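Local coordinates for protein putative peptidase (Clostridium acetobutylicum, PDB 3K9T) that binds one zinc ion per subunit and probably acts in the biosynthesis of modified polysaccharides, with no peptidase activity expected despite its aminopeptidase-like domain, at residues A76-S81 / D152-V157; K69-K74 / L94-Y99; D124-L129 / S140-K145. One frame throughout, in Å; residues are numbered along the deposited sequence.

Contact 1: residues A76-S81 / D152-V157; sequences AYVRNS and DDYEVV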
loop_
_atom_site.group_PDB
_atom_site.type_symbol
_atom_site.label_atom_id
_atom_site.label_comp_id
_atom_site.label_asym_id
_atom_site.label_seq_id
_atom_site.Cartn_x
_atom_site.Cartn_y
_atom_site.Cartn_z
ATOM N N ALA A 76 -15.951 -32.889 44.900
ATOM C CA ALA A 76 -16.912 -31.810 45.038
ATOM C C ALA A 76 -18.261 -32.356 44.611
ATOM O O ALA A 76 -18.335 -33.174 43.682
ATOM C CB ALA A 76 -16.529 -30.639 44.193
ATOM N N TYR A 77 -19.321 -31.938 45.309
ATOM C CA TYR A 77 -20.690 -32.336 44.957
ATOM C C TYR A 77 -21.759 -31.526 45.685
ATOM O O TYR A 77 -21.495 -30.949 46.748
ATOM C CB TYR A 77 -20.932 -33.844 45.201
ATOM C CG TYR A 77 -20.533 -34.367 46.578
ATOM C CD1 TYR A 77 -21.430 -34.369 47.649
ATOM C CD2 TYR A 77 -19.262 -34.904 46.789
ATOM C CE1 TYR A 77 -21.047 -34.863 48.906
ATOM C CE2 TYR A 77 -18.886 -35.401 48.017
ATOM C CZ TYR A 77 -19.777 -35.381 49.075
ATOM O OH TYR A 77 -19.358 -35.893 50.288
ATOM N N VAL A 78 -22.935 -31.451 45.049
ATOM C CA VAL A 78 -24.158 -30.944 45.647
ATOM C C VAL A 78 -25.070 -32.174 45.718
ATOM O O VAL A 78 -25.356 -32.818 44.707
ATOM C CB VAL A 78 -24.844 -29.848 44.806
ATOM C CG1 VAL A 78 -26.216 -29.509 45.403
ATOM C CG2 VAL A 78 -23.947 -28.592 44.683
ATOM N N ARG A 79 -25.508 -32.513 46.919
ATOM C CA ARG A 79 -26.305 -33.717 47.124
ATOM C C ARG A 79 -27.672 -33.343 47.681
ATOM O O ARG A 79 -27.761 -32.463 48.525
ATOM C CB ARG A 79 -25.575 -34.598 48.109
ATOM C CG ARG A 79 -26.094 -35.986 48.208
ATOM C CD ARG A 79 -25.430 -36.664 49.388
ATOM N NE ARG A 79 -24.357 -37.579 49.005
ATOM C CZ ARG A 79 -23.214 -37.739 49.674
ATOM N NH1 ARG A 79 -22.923 -36.985 50.739
ATOM N NH2 ARG A 79 -22.319 -38.625 49.239
ATOM N N ASN A 80 -28.735 -33.990 47.207
ATOM C CA ASN A 80 -30.083 -33.696 47.722
ATOM C C ASN A 80 -30.428 -34.609 48.919
ATOM O O ASN A 80 -29.665 -35.526 49.244
ATOM C CB ASN A 80 -31.140 -33.752 46.601
ATOM C CG ASN A 80 -31.392 -35.165 46.082
ATOM O OD1 ASN A 80 -31.077 -36.159 46.748
ATOM N ND2 ASN A 80 -31.964 -35.256 44.882
ATOM N N SER A 81 -31.569 -34.351 49.569
ATOM C CA SER A 81 -31.998 -35.110 50.779
ATOM C C SER A 81 -32.234 -36.575 50.481
ATOM O O SER A 81 -32.056 -37.418 51.350
ATOM C CB SER A 81 -33.291 -34.555 51.365
ATOM O OG SER A 81 -33.540 -33.249 50.914
ATOM N N ASP A 152 -35.171 -27.532 48.364
ATOM C CA ASP A 152 -34.670 -28.666 49.129
ATOM C C ASP A 152 -33.547 -28.213 50.054
ATOM O O ASP A 152 -33.154 -27.038 50.028
ATOM C CB ASP A 152 -34.137 -29.743 48.150
ATOM C CG ASP A 152 -33.988 -31.106 48.786
ATOM O OD1 ASP A 152 -34.496 -31.292 49.891
ATOM O OD2 ASP A 152 -33.359 -32.001 48.197
ATOM N N ASP A 153 -33.082 -29.135 50.901
ATOM C CA ASP A 153 -31.863 -28.944 51.680
ATOM C C ASP A 153 -30.821 -29.788 50.985
ATOM O O ASP A 153 -30.979 -31.007 50.807
ATOM C CB ASP A 153 -32.003 -29.348 53.157
ATOM C CG ASP A 153 -32.646 -28.258 54.006
ATOM O OD1 ASP A 153 -32.157 -27.097 53.993
ATOM O OD2 ASP A 153 -33.642 -28.575 54.691
ATOM N N TYR A 154 -29.764 -29.110 50.564
ATOM C CA TYR A 154 -28.708 -29.737 49.817
ATOM C C TYR A 154 -27.441 -29.763 50.646
ATOM O O TYR A 154 -27.127 -28.788 51.305
ATOM C CB TYR A 154 -28.464 -28.960 48.515
ATOM C CG TYR A 154 -29.564 -29.082 47.480
ATOM C CD1 TYR A 154 -29.644 -30.204 46.656
ATOM C CD2 TYR A 154 -30.514 -28.070 47.311
ATOM C CE1 TYR A 154 -30.642 -30.330 45.702
ATOM C CE2 TYR A 154 -31.518 -28.180 46.346
ATOM C CZ TYR A 154 -31.577 -29.320 45.539
ATOM O OH TYR A 154 -32.566 -29.462 44.579
ATOM N N GLU A 155 -26.743 -30.895 50.631
ATOM C CA GLU A 155 -25.389 -30.980 51.163
ATOM C C GLU A 155 -24.462 -30.466 50.051
ATOM O O GLU A 155 -24.527 -30.935 48.906
ATOM C CB GLU A 155 -25.016 -32.422 51.520
ATOM C CG GLU A 155 -23.818 -32.534 52.472
ATOM C CD GLU A 155 -23.273 -33.953 52.608
ATOM O OE1 GLU A 155 -23.775 -34.874 51.937
ATOM O OE2 GLU A 155 -22.313 -34.145 53.378
ATOM N N VAL A 156 -23.630 -29.489 50.396
ATOM C CA VAL A 156 -22.720 -28.858 49.466
ATOM C C VAL A 156 -21.302 -29.094 49.944
ATOM O O VAL A 156 -20.903 -28.598 50.998
ATOM C CB VAL A 156 -22.984 -27.357 49.385
ATOM C CG1 VAL A 156 -22.026 -26.688 48.373
ATOM C CG2 VAL A 156 -24.456 -27.112 49.027
ATOM N N VAL A 157 -20.551 -29.852 49.151
ATOM C CA VAL A 157 -19.194 -30.223 49.480
ATOM C C VAL A 157 -18.230 -29.869 48.344
ATOM O O VAL A 157 -18.427 -30.290 47.203
ATOM C CB VAL A 157 -19.086 -31.759 49.720
ATOM C CG1 VAL A 157 -17.642 -32.159 49.930
ATOM C CG2 VAL A 157 -19.934 -32.186 50.890
#

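Contact 2: residues K69-K74 / L94-Y99; sequences KEWNIK and LHVMSY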
loop_
_atom_site.group_PDB
_atom_site.type_symbol
_atom_site.label_atom_id
_atom_site.label_comp_id
_atom_site.label_asym_id
_atom_site.label_seq_id
_atom_site.Cartn_x
_atom_site.Cartn_y
_atom_site.Cartn_z
ATOM N N LYS A 69 -0.990 -19.052 45.751
ATOM C CA LYS A 69 -1.102 -20.266 46.540
ATOM C C LYS A 69 -1.430 -21.422 45.613
ATOM O O LYS A 69 -1.954 -21.243 44.505
ATOM C CB LYS A 69 -2.192 -20.158 47.605
ATOM C CG LYS A 69 -1.830 -19.173 48.706
ATOM C CD LYS A 69 -2.768 -19.181 49.914
ATOM C CE LYS A 69 -2.281 -18.156 50.939
ATOM N NZ LYS A 69 -2.088 -18.748 52.288
ATOM N N GLU A 70 -1.098 -22.620 46.078
ATOM C CA GLU A 70 -1.355 -23.805 45.316
ATOM C C GLU A 70 -2.740 -24.311 45.656
ATOM O O GLU A 70 -3.122 -24.352 46.832
ATOM C CB GLU A 70 -0.290 -24.871 45.620
ATOM C CG GLU A 70 -0.571 -26.182 44.909
ATOM C CD GLU A 70 0.497 -27.221 45.097
ATOM O OE1 GLU A 70 1.690 -26.880 45.326
ATOM O OE2 GLU A 70 0.124 -28.403 44.975
ATOM N N TRP A 71 -3.466 -24.729 44.623
ATOM C CA TRP A 71 -4.834 -25.246 44.759
ATOM C C TRP A 71 -4.877 -26.719 44.383
ATOM O O TRP A 71 -4.228 -27.142 43.403
ATOM C CB TRP A 71 -5.794 -24.466 43.846
ATOM C CG TRP A 71 -7.235 -24.848 43.972
ATOM C CD1 TRP A 71 -8.041 -24.639 45.056
ATOM C CD2 TRP A 71 -8.046 -25.504 42.995
ATOM N NE1 TRP A 71 -9.303 -25.123 44.813
ATOM C CE2 TRP A 71 -9.332 -25.658 43.553
ATOM C CE3 TRP A 71 -7.817 -25.973 41.698
ATOM C CZ2 TRP A 71 -10.382 -26.261 42.859
ATOM C CZ3 TRP A 71 -8.871 -26.558 40.999
ATOM C CH2 TRP A 71 -10.136 -26.692 41.581
ATOM N N ASN A 72 -5.656 -27.486 45.151
ATOM C CA ASN A 72 -5.878 -28.908 44.884
ATOM C C ASN A 72 -7.303 -29.306 45.196
ATOM O O ASN A 72 -7.956 -28.631 45.983
ATOM C CB ASN A 72 -4.909 -29.759 45.677
ATOM C CG ASN A 72 -3.555 -29.806 45.028
ATOM O OD1 ASN A 72 -3.382 -30.441 43.969
ATOM N ND2 ASN A 72 -2.583 -29.105 45.625
ATOM N N ILE A 73 -7.787 -30.392 44.593
ATOM C CA ILE A 73 -9.167 -30.804 44.812
ATOM C C ILE A 73 -9.269 -32.318 44.760
ATOM O O ILE A 73 -8.724 -32.932 43.858
ATOM C CB ILE A 73 -10.134 -30.087 43.794
ATOM C CG1 ILE A 73 -11.610 -30.463 44.023
ATOM C CG2 ILE A 73 -9.731 -30.364 42.343
ATOM C CD1 ILE A 73 -12.611 -29.396 43.515
ATOM N N LYS A 74 -9.939 -32.897 45.769
ATOM C CA LYS A 74 -10.225 -34.330 45.870
ATOM C C LYS A 74 -11.645 -34.649 45.363
ATOM O O LYS A 74 -11.865 -35.588 44.606
ATOM C CB LYS A 74 -10.102 -34.794 47.327
ATOM C CG LYS A 74 -8.677 -34.774 47.870
ATOM C CD LYS A 74 -8.619 -35.033 49.387
ATOM C CE LYS A 74 -7.313 -34.469 49.997
ATOM N NZ LYS A 74 -7.206 -32.960 49.937
ATOM N N LEU A 94 -15.444 -29.575 35.136
ATOM C CA LEU A 94 -15.922 -28.231 34.827
ATOM C C LEU A 94 -17.052 -27.805 35.801
ATOM O O LEU A 94 -17.333 -26.607 35.930
ATOM C CB LEU A 94 -16.346 -28.114 33.360
ATOM C CG LEU A 94 -15.311 -28.304 32.229
ATOM C CD1 LEU A 94 -15.955 -27.917 30.871
ATOM C CD2 LEU A 94 -14.011 -27.502 32.444
ATOM N N HIS A 95 -17.655 -28.782 36.500
ATOM C CA HIS A 95 -18.653 -28.524 37.551
ATOM C C HIS A 95 -18.147 -27.674 38.739
ATOM O O HIS A 95 -18.973 -27.152 39.475
ATOM C CB HIS A 95 -19.246 -29.818 38.129
ATOM C CG HIS A 95 -20.193 -30.523 37.214
ATOM N ND1 HIS A 95 -21.296 -29.907 36.671
ATOM C CD2 HIS A 95 -20.219 -31.800 36.764
ATOM C CE1 HIS A 95 -21.942 -30.764 35.896
ATOM N NE2 HIS A 95 -21.322 -31.928 35.949
ATOM N N VAL A 96 -16.834 -27.559 38.951
ATOM C CA VAL A 96 -16.296 -26.746 40.043
ATOM C C VAL A 96 -15.504 -25.578 39.479
ATOM O O VAL A 96 -14.716 -25.745 38.549
ATOM C CB VAL A 96 -15.365 -27.545 41.006
ATOM C CG1 VAL A 96 -14.737 -26.613 42.051
ATOM C CG2 VAL A 96 -16.139 -28.617 41.712
HETATM N N MSE A 97 -15.737 -24.399 40.056
HETATM C CA MSE A 97 -15.016 -23.186 39.706
HETATM C C MSE A 97 -13.562 -23.345 40.186
HETATM O O MSE A 97 -13.306 -23.634 41.357
HETATM C CB MSE A 97 -15.704 -21.986 40.345
HETATM C CG MSE A 97 -15.038 -20.628 40.085
HETATM SE SE MSE A 97 -15.795 -19.277 41.267
HETATM C CE MSE A 97 -17.506 -19.070 40.340
ATOM N N SER A 98 -12.614 -23.183 39.265
ATOM C CA SER A 98 -11.216 -23.445 39.566
ATOM C C SER A 98 -10.776 -22.491 40.661
ATOM O O SER A 98 -11.096 -21.315 40.614
ATOM C CB SER A 98 -10.343 -23.283 38.320
ATOM O OG SER A 98 -9.068 -23.879 38.489
ATOM N N TYR A 99 -10.027 -23.027 41.617
ATOM C CA TYR A 99 -9.553 -22.321 42.803
ATOM C C TYR A 99 -10.646 -22.160 43.863
ATOM O O TYR A 99 -10.490 -21.346 44.775
ATOM C CB TYR A 99 -8.823 -20.990 42.472
ATOM C CG TYR A 99 -7.306 -21.126 42.402
ATOM C CD1 TYR A 99 -6.707 -22.003 41.492
ATOM C CD2 TYR A 99 -6.472 -20.399 43.241
ATOM C CE1 TYR A 99 -5.323 -22.140 41.409
ATOM C CE2 TYR A 99 -5.055 -20.555 43.177
ATOM C CZ TYR A 99 -4.495 -21.430 42.263
ATOM O OH TYR A 99 -3.119 -21.583 42.157
#

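Contact 3: residues D124-L129 / S140-K145; sequences DRIPYL and SLTQNK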
loop_
_atom_site.group_PDB
_atom_site.type_symbol
_atom_site.label_atom_id
_atom_site.label_comp_id
_atom_site.label_asym_id
_atom_site.label_seq_id
_atom_site.Cartn_x
_atom_site.Cartn_y
_atom_site.Cartn_z
ATOM N N ASP A 124 -27.626 -27.043 27.501
ATOM C CA ASP A 124 -26.941 -28.308 27.660
ATOM C C ASP A 124 -25.425 -28.162 27.961
ATOM O O ASP A 124 -24.707 -29.155 27.968
ATOM C CB ASP A 124 -27.107 -29.069 26.352
ATOM C CG ASP A 124 -26.634 -28.229 25.086
ATOM O OD1 ASP A 124 -26.763 -26.955 25.034
ATOM O OD2 ASP A 124 -26.154 -28.879 24.114
ATOM N N ARG A 125 -24.936 -26.946 28.193
ATOM C CA ARG A 125 -23.502 -26.747 28.393
ATOM C C ARG A 125 -23.153 -26.442 29.816
ATOM O O ARG A 125 -23.913 -25.798 30.516
ATOM C CB ARG A 125 -22.995 -25.620 27.484
ATOM C CG ARG A 125 -23.075 -26.007 26.001
ATOM C CD ARG A 125 -22.518 -24.970 25.114
ATOM N NE ARG A 125 -22.728 -25.270 23.692
ATOM C CZ ARG A 125 -22.422 -24.427 22.706
ATOM N NH1 ARG A 125 -21.884 -23.252 22.990
ATOM N NH2 ARG A 125 -22.647 -24.750 21.431
ATOM N N ILE A 126 -21.996 -26.933 30.255
ATOM C CA ILE A 126 -21.479 -26.604 31.576
ATOM C C ILE A 126 -20.478 -25.463 31.374
ATOM O O ILE A 126 -19.543 -25.570 30.602
ATOM C CB ILE A 126 -20.823 -27.809 32.267
ATOM C CG1 ILE A 126 -21.800 -28.996 32.329
ATOM C CG2 ILE A 126 -20.346 -27.422 33.693
ATOM C CD1 ILE A 126 -21.128 -30.367 32.662
ATOM N N PRO A 127 -20.698 -24.335 32.035
ATOM C CA PRO A 127 -19.693 -23.305 31.871
ATOM C C PRO A 127 -18.422 -23.563 32.697
ATOM O O PRO A 127 -18.507 -24.080 33.805
ATOM C CB PRO A 127 -20.403 -22.035 32.352
ATOM C CG PRO A 127 -21.479 -22.493 33.259
ATOM C CD PRO A 127 -21.834 -23.903 32.863
ATOM N N TYR A 128 -17.273 -23.199 32.128
ATOM C CA TYR A 128 -15.975 -23.213 32.817
ATOM C C TYR A 128 -15.706 -21.869 33.480
ATOM O O TYR A 128 -15.667 -20.845 32.826
ATOM C CB TYR A 128 -14.848 -23.558 31.827
ATOM C CG TYR A 128 -13.426 -23.344 32.315
ATOM C CD1 TYR A 128 -12.935 -23.982 33.458
ATOM C CD2 TYR A 128 -12.570 -22.538 31.599
ATOM C CE1 TYR A 128 -11.622 -23.768 33.893
ATOM C CE2 TYR A 128 -11.255 -22.316 32.014
ATOM C CZ TYR A 128 -10.792 -22.919 33.160
ATOM O OH TYR A 128 -9.479 -22.688 33.481
ATOM N N LEU A 129 -15.544 -21.877 34.793
ATOM C CA LEU A 129 -15.254 -20.653 35.543
ATOM C C LEU A 129 -14.032 -20.865 36.443
ATOM O O LEU A 129 -13.719 -21.988 36.849
ATOM C CB LEU A 129 -16.475 -20.204 36.373
ATOM C CG LEU A 129 -17.731 -19.813 35.583
ATOM C CD1 LEU A 129 -18.974 -19.816 36.441
ATOM C CD2 LEU A 129 -17.512 -18.470 34.969
ATOM N N SER A 140 -20.745 -25.227 38.430
ATOM C CA SER A 140 -21.348 -25.063 37.125
ATOM C C SER A 140 -22.245 -26.258 36.802
ATOM O O SER A 140 -21.959 -27.375 37.205
ATOM C CB SER A 140 -20.253 -24.955 36.090
ATOM O OG SER A 140 -19.673 -23.679 36.113
ATOM N N LEU A 141 -23.335 -26.023 36.076
ATOM C CA LEU A 141 -24.222 -27.117 35.616
ATOM C C LEU A 141 -25.015 -26.696 34.385
ATOM O O LEU A 141 -25.043 -25.502 34.029
ATOM C CB LEU A 141 -25.197 -27.564 36.702
ATOM C CG LEU A 141 -26.272 -26.590 37.165
ATOM C CD1 LEU A 141 -27.296 -27.365 37.960
ATOM C CD2 LEU A 141 -25.671 -25.419 37.967
ATOM N N THR A 142 -25.655 -27.662 33.719
ATOM C CA THR A 142 -26.429 -27.283 32.554
ATOM C C THR A 142 -27.679 -26.594 33.046
ATOM O O THR A 142 -28.171 -26.878 34.156
ATOM C CB THR A 142 -26.797 -28.452 31.593
ATOM O OG1 THR A 142 -27.796 -29.325 32.185
ATOM C CG2 THR A 142 -25.507 -29.200 31.124
ATOM N N GLN A 143 -28.144 -25.647 32.242
ATOM C CA GLN A 143 -29.415 -25.005 32.497
ATOM C C GLN A 143 -30.503 -26.066 32.603
ATOM O O GLN A 143 -31.328 -25.987 33.483
ATOM C CB GLN A 143 -29.767 -24.033 31.356
ATOM C CG GLN A 143 -31.018 -23.197 31.596
ATOM C CD GLN A 143 -30.845 -22.270 32.775
ATOM O OE1 GLN A 143 -29.871 -21.486 32.852
ATOM N NE2 GLN A 143 -31.777 -22.363 33.716
ATOM N N ASN A 144 -30.496 -27.064 31.718
ATOM C CA ASN A 144 -31.552 -28.075 31.721
ATOM C C ASN A 144 -31.598 -28.807 33.067
ATOM O O ASN A 144 -32.697 -29.080 33.595
ATOM C CB ASN A 144 -31.416 -29.074 30.554
ATOM C CG ASN A 144 -31.780 -28.470 29.194
ATOM O OD1 ASN A 144 -32.616 -27.557 29.103
ATOM N ND2 ASN A 144 -31.157 -28.992 28.117
ATOM N N LYS A 145 -30.419 -29.103 33.621
ATOM C CA LYS A 145 -30.317 -29.801 34.914
ATOM C C LYS A 145 -30.673 -28.852 36.046
ATOM O O LYS A 145 -31.301 -29.256 37.021
ATOM C CB LYS A 145 -28.922 -30.413 35.130
ATOM C CG LYS A 145 -28.628 -30.820 36.583
HETATM O O HOH W 1 -26.417 -24.357 30.387
#

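Contact 1: residues A76-S81 / D152-V157
Two central strands of the insert domain's four-stranded antiparallel sheet pair here: Y77, V78 and R79 of 76-81 lie against V157, V156 and E155 of 152-157. Y77 with V157 and R79 with E155 are hydrogen-bonded pairs. V78 and V156 form the non-hydrogen-bonded pair between them, with CA atoms 4.6 Å apart. Y77 N donates to V157 O over 2.7 Å, and V157 N returns a nearly straight bond to Y77 O.

One face of the sheet carries Y77, R79, E155 and V157. Y77 CG sits between the backbone N and the carbonyl carbon (chi1 51°), which lays the ring over V157; V157 CB stands 3.8 Å from its centroid in a CH-pi contact. K85 adds a cation-pi partner, and Y77 CE1 lies over a face of the R79 guanidinium. The salt bridge from R79 NH1 to E155 OE1, 2.6 Å, meets the carboxylate from the syn side but 23° out of its plane.

On the other face V78 lies beside V86 and I87 of neighbouring strand 85-88, covered by L112 of helix 109-112; its CG1 packs 3.7 Å from Y154 CD1. Beyond the pairs, S81 N donates a long but straight hydrogen bond (3.3 Å, 172°) to D152 OD2.

Contact 2: residues K69-K74 / L94-Y99
W71, on the first part of inner strand 70-79 of the insert domain's antiparallel sheet, lies against the loop residues S98 and Y99. Its CB sits over the face of the Y99 ring, 3.5 Å from the centroid, in a CH-pi contact. With CG anti to the backbone N (chi1 -176°), the indole runs on across the Y99 backbone, and the two side chains overlap while running in opposing directions. Y99 CA stands almost on the normal of the five-membered ring, 3.3 Å from its centroid. That five-membered ring and the Y99 ring form an offset stack, planes 27° apart. NE1 lies under Y99 CA and C, and its hydrogen bond goes to S100 O just beyond the segment. Over the middle of the indole lies Y99 N, 3.3 Å from W71 CE2, while CZ3 reaches S98 OG, a hydroxyl bonded to S32.

The six-membered end has V96 CG1 at its edge. V96 also meets I73 tip to tip, V96 CG1 being 3.8 Å from I73 CD1. At the tip of the Y99 ring, T34 OG1 is a further hydrogen-bond partner of the phenol, whose OH donates to K69 O over 2.6 Å, nearly along the C=O axis.

Contact 3: residues D124-L129 / S140-K145
In S140, OG is turned anti to the carbonyl carbon, beside the backbone N (chi1 -77°), which aims the hydroxyl at P127 O. In T142 the first torsion of 71° puts OG1 between backbone N and carbonyl carbon and leaves CG2 anti to the carbonyl carbon, against D124. These two rotations bring the key groups together across the contact, an irregular loop at 124-129 running roughly antiparallel to the chain that enters helix 143-147.

S140 OG donates to P127 O over 2.6 Å, approaching tilted 33° from the carbonyl plane rather than within it. Carbon atoms surround this bond: P127 CG lies 3.6 Å from S140 OG, and I126 CG2 meets S140 CB at 3.4 Å. L129 CD1 reaches the same hydroxyl oxygen from further along the loop.

At the other end T142 does two jobs with its two branches. CG2 rests on the D124 carbonyl, 3.3 Å from D124 O, and lies within packing distance of I126 CG1. OG1 faces the helix as its N-cap, accepting from K145 N over 3.0 Å. T142 CA approaches R125 O in a long CA-H...O contact. A water bridges the two segments, accepting from Q143 N at 2.8 Å and lying within hydrogen-bonding distance of R125 O, though other acceptors compete for its protons.

R125 forms a salt bridge to D322 and I126 pairs its backbone with S327, so this part of the insert packs on the aminopeptidase-like region; Y128 meets the zinc ligand H325 edge-to-face, and the P127 side chain is about 7 Å from that of H325. L141 pairs its backbone with H117 of strand 116-117, and helix 143-147 leads on toward strand 153-163.

Contacts 1 and 2 share strand 70-79: contact 1 is regular sheet pairing at its far end, while contact 2 uses its start to receive a loop. They meet where A76 CB packs on V96 CG2. Contact 2 is the most buried and largely aromatic; contacts 1 and 3 are partly buried, the first adding a salt bridge to its backbone ladder, the third relying on a hydroxyl-to-carbonyl hydrogen bond, a water and a helix cap. Contacts 2 and 3 join directly through H95 ND1 with S140 O and S98 N with L129 O, and both approach the zinc site, whereas contact 1 lies well away from it.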